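Farnesyl diphosphate phosphatase YisP (PDB 3WE9) hydrolyses farnesyl diphosphate to farnesol and diphosphate, a step needed for biofilm formation in Bacillus subtilis. Local coordinates at residues A[179-184]-A[205-210]. Numbering follows the deposited sequence.
Sequences RQVMQQ and WEYIAF
Gln184 NE2 gives a hydrogen bond to a water molecule at 2.7 Å, and this water is only weakly associated with Tyr207 OH, 3.5 Å away. The other end of the same amide comes over one face of the phenol ring, where Gln184 OE1 lies 3.6 Å from Tyr207 CZ, displaced toward the rim. Amide and ring planes stand 80° apart, so the carboxamide meets the face with its oxygen rather than stacking flat on it. Glutamine suits this exposed place because its extended chain carries OE1 over the ring and NE2 to the water. Val181 CG1 packs obliquely against the ring, 3.8 Å from Tyr207 CD2; with chi1 at 175°, CG2 falls beside the valine's backbone nitrogen and both methyls stay near that ring carbon. A compact branched residue fits this buried position. Tyrosine serves both zones, its ring meeting valine's methyls and the amide oxygen. No direct hydrogen bond joins the segments, and the contact is small, with 164 Å² buried. It brings the short helix 179-185 against the long helix 199-221, while Leu118 of helix 118-140 touches both Val181 and Tyr207, making this a three-helix junction in the all-helical squalene/phytoene synthase fold.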
ATOM      1  N   ARG A 179      -1.162 -13.168 -17.374  1.00 17.98           N
ATOM      2  CA  ARG A 179      -0.757 -14.126 -18.393  1.00 17.48           C
ATOM      3  C   ARG A 179      -0.544 -13.486 -19.762  1.00 17.53           C
ATOM      4  O   ARG A 179       0.281 -13.961 -20.551  1.00 17.98           O
ATOM      5  CB  ARG A 179      -1.777 -15.269 -18.476  1.00 16.82           C
ATOM      6  CG  ARG A 179      -1.429 -16.476 -17.594  1.00 19.70           C
ATOM      7  CD  ARG A 179      -1.061 -16.082 -16.158  1.00 19.78           C
ATOM      8  NE  ARG A 179      -0.703 -17.253 -15.362  1.00 20.93           N
ATOM      9  CZ  ARG A 179      -0.349 -17.220 -14.081  1.00 22.71           C
ATOM     10  NH1 ARG A 179      -0.295 -16.063 -13.417  1.00 18.75           N
ATOM     11  NH2 ARG A 179      -0.056 -18.354 -13.455  1.00 21.49           N
ATOM     12  N   GLN A 180      -1.280 -12.419 -20.057  1.00 18.03           N
ATOM     13  CA  GLN A 180      -1.112 -11.743 -21.343  1.00 18.38           C
ATOM     14  C   GLN A 180       0.220 -10.998 -21.376  1.00 18.09           C
ATOM     15  O   GLN A 180       0.831 -10.856 -22.433  1.00 18.66           O
ATOM     16  CB  GLN A 180      -2.258 -10.762 -21.607  1.00 22.43           C
ATOM     17  CG  GLN A 180      -3.563 -11.426 -22.015  1.00 27.13           C
ATOM     18  CD  GLN A 180      -3.384 -12.349 -23.201  1.00 31.07           C
ATOM     19  OE1 GLN A 180      -2.983 -11.918 -24.286  1.00 34.43           O
ATOM     20  NE2 GLN A 180      -3.671 -13.631 -23.002  1.00 32.96           N
ATOM     21  N   VAL A 181       0.664 -10.517 -20.221  1.00 17.56           N
ATOM     22  CA  VAL A 181       1.944  -9.820 -20.157  1.00 16.25           C
ATOM     23  C   VAL A 181       3.050 -10.878 -20.276  1.00 15.98           C
ATOM     24  O   VAL A 181       4.033 -10.682 -20.987  1.00 16.35           O
ATOM     25  CB  VAL A 181       2.099  -9.031 -18.828  1.00 16.05           C
ATOM     26  CG1 VAL A 181       3.499  -8.427 -18.740  1.00 13.20           C
ATOM     27  CG2 VAL A 181       1.057  -7.913 -18.763  1.00 15.93           C
ATOM     28  N   MET A 182       2.877 -12.003 -19.593  1.00 15.56           N
ATOM     29  CA  MET A 182       3.855 -13.077 -19.679  1.00 17.45           C
ATOM     30  C   MET A 182       4.021 -13.500 -21.139  1.00 18.86           C
ATOM     31  O   MET A 182       5.141 -13.661 -21.627  1.00 16.98           O
ATOM     32  CB  MET A 182       3.404 -14.284 -18.857  1.00 15.93           C
ATOM     33  CG  MET A 182       3.576 -14.131 -17.355  1.00 15.65           C
ATOM     34  SD  MET A 182       2.623 -15.361 -16.454  1.00 19.19           S
ATOM     35  CE  MET A 182       3.422 -16.907 -16.962  1.00 15.14           C
ATOM     36  N   GLN A 183       2.895 -13.660 -21.828  1.00 18.10           N
ATOM     37  CA  GLN A 183       2.896 -14.086 -23.227  1.00 20.60           C
ATOM     38  C   GLN A 183       3.623 -13.111 -24.141  1.00 19.70           C
ATOM     39  O   GLN A 183       4.257 -13.518 -25.109  1.00 18.10           O
ATOM     40  CB  GLN A 183       1.457 -14.280 -23.721  1.00 25.89           C
ATOM     41  CG  GLN A 183       1.361 -14.814 -25.153  1.00 32.48           C
ATOM     42  CD  GLN A 183      -0.073 -15.104 -25.584  1.00 37.08           C
ATOM     43  OE1 GLN A 183      -0.930 -14.219 -25.576  1.00 39.71           O
ATOM     44  NE2 GLN A 183      -0.335 -16.351 -25.960  1.00 39.77           N
ATOM     45  N   GLN A 184       3.511 -11.825 -23.830  1.00 20.00           N
ATOM     46  CA  GLN A 184       4.160 -10.762 -24.589  1.00 20.91           C
ATOM     47  C   GLN A 184       5.664 -10.996 -24.678  1.00 21.17           C
ATOM     48  O   GLN A 184       6.277 -10.782 -25.723  1.00 19.43           O
ATOM     49  CB  GLN A 184       3.963  -9.411 -23.886  1.00 23.09           C
ATOM     50  CG  GLN A 184       2.747  -8.601 -24.266  1.00 26.86           C
ATOM     51  CD  GLN A 184       2.488  -7.459 -23.291  1.00 25.82           C
ATOM     52  OE1 GLN A 184       3.419  -6.840 -22.766  1.00 27.26           O
ATOM     53  NE2 GLN A 184       1.219  -7.174 -23.046  1.00 28.65           N
ATOM     54  N   TRP A 205       8.255  -8.351 -15.297  1.00 12.25           N
ATOM     55  CA  TRP A 205       8.282  -7.606 -14.046  1.00 13.13           C
ATOM     56  C   TRP A 205       8.423  -6.104 -14.292  1.00 13.07           C
ATOM     57  O   TRP A 205       7.705  -5.309 -13.697  1.00 11.17           O
ATOM     58  CB  TRP A 205       9.448  -8.101 -13.181  1.00 11.90           C
ATOM     59  CG  TRP A 205       9.448  -7.586 -11.782  1.00 13.51           C
ATOM     60  CD1 TRP A 205       8.925  -8.204 -10.680  1.00 13.60           C
ATOM     61  CD2 TRP A 205      10.040  -6.364 -11.316  1.00 13.56           C
ATOM     62  NE1 TRP A 205       9.159  -7.446  -9.554  1.00 14.31           N
ATOM     63  CE2 TRP A 205       9.838  -6.313  -9.915  1.00 13.98           C
ATOM     64  CE3 TRP A 205      10.716  -5.312 -11.945  1.00 13.05           C
ATOM     65  CZ2 TRP A 205      10.299  -5.245  -9.130  1.00 13.79           C
ATOM     66  CZ3 TRP A 205      11.178  -4.244 -11.159  1.00 17.68           C
ATOM     67  CH2 TRP A 205      10.963  -4.224  -9.768  1.00 15.82           C
ATOM     68  N   GLU A 206       9.351  -5.721 -15.165  1.00 12.13           N
ATOM     69  CA  GLU A 206       9.574  -4.309 -15.463  1.00 13.85           C
ATOM     70  C   GLU A 206       8.374  -3.666 -16.165  1.00 13.35           C
ATOM     71  O   GLU A 206       8.095  -2.483 -15.981  1.00 13.90           O
ATOM     72  CB  GLU A 206      10.842  -4.137 -16.309  1.00 15.84           C
ATOM     73  CG  GLU A 206      12.157  -4.431 -15.560  1.00 18.26           C
ATOM     74  CD  GLU A 206      12.435  -3.453 -14.417  1.00 19.48           C
ATOM     75  OE1 GLU A 206      11.750  -2.413 -14.337  1.00 19.21           O
ATOM     76  OE2 GLU A 206      13.348  -3.718 -13.598  1.00 19.43           O
ATOM     77  N   TYR A 207       7.658  -4.451 -16.960  1.00 14.28           N
ATOM     78  CA  TYR A 207       6.490  -3.930 -17.665  1.00 13.69           C
ATOM     79  C   TYR A 207       5.436  -3.500 -16.644  1.00 12.98           C
ATOM     80  O   TYR A 207       4.791  -2.463 -16.806  1.00 12.72           O
ATOM     81  CB  TYR A 207       5.913  -4.993 -18.605  1.00 12.46           C
ATOM     82  CG  TYR A 207       4.912  -4.454 -19.609  1.00 13.49           C
ATOM     83  CD1 TYR A 207       5.338  -3.746 -20.734  1.00 13.62           C
ATOM     84  CD2 TYR A 207       3.545  -4.663 -19.440  1.00 15.97           C
ATOM     85  CE1 TYR A 207       4.422  -3.261 -21.673  1.00 17.96           C
ATOM     86  CE2 TYR A 207       2.619  -4.181 -20.369  1.00 16.43           C
ATOM     87  CZ  TYR A 207       3.066  -3.484 -21.483  1.00 17.92           C
ATOM     88  OH  TYR A 207       2.160  -3.030 -22.415  1.00 20.58           O
ATOM     89  N   ILE A 208       5.269  -4.303 -15.593  1.00 12.62           N
ATOM     90  CA  ILE A 208       4.310  -4.005 -14.532  1.00 12.29           C
ATOM     91  C   ILE A 208       4.868  -2.893 -13.632  1.00 13.09           C
ATOM     92  O   ILE A 208       4.129  -2.011 -13.189  1.00 12.00           O
ATOM     93  CB  ILE A 208       4.014  -5.275 -13.680  1.00 13.18           C
ATOM     94  CG1 ILE A 208       3.449  -6.377 -14.586  1.00 14.39           C
ATOM     95  CG2 ILE A 208       3.020  -4.956 -12.555  1.00 10.54           C
ATOM     96  CD1 ILE A 208       3.333  -7.735 -13.910  1.00 15.78           C
ATOM     97  N   ALA A 209       6.176  -2.928 -13.373  1.00 12.54           N
ATOM     98  CA  ALA A 209       6.804  -1.904 -12.532  1.00 14.99           C
ATOM     99  C   ALA A 209       6.671  -0.523 -13.197  1.00 15.38           C
ATOM    100  O   ALA A 209       6.555   0.503 -12.517  1.00 13.79           O
ATOM    101  CB  ALA A 209       8.290  -2.245 -12.301  1.00 12.59           C
ATOM    102  N   PHE A 210       6.688  -0.509 -14.527  1.00 15.18           N
ATOM    103  CA  PHE A 210       6.549   0.733 -15.291  1.00 16.80           C
ATOM    104  C   PHE A 210       5.223   1.417 -14.930  1.00 16.73           C
ATOM    105  O   PHE A 210       5.168   2.637 -14.742  1.00 15.85           O
ATOM    106  CB  PHE A 210       6.590   0.435 -16.794  1.00 16.90           C
ATOM    107  CG  PHE A 210       6.611   1.663 -17.654  1.00 22.13           C
ATOM    108  CD1 PHE A 210       7.815   2.274 -17.991  1.00 24.62           C
ATOM    109  CD2 PHE A 210       5.424   2.225 -18.110  1.00 23.44           C
ATOM    110  CE1 PHE A 210       7.838   3.430 -18.770  1.00 25.93           C
ATOM    111  CE2 PHE A 210       5.434   3.385 -18.890  1.00 27.13           C
ATOM    112  CZ  PHE A 210       6.645   3.985 -19.219  1.00 26.28           C
TER
HETATM  113  O   HOH W   1      -0.395  -5.324 -21.896  1.00 36.11           O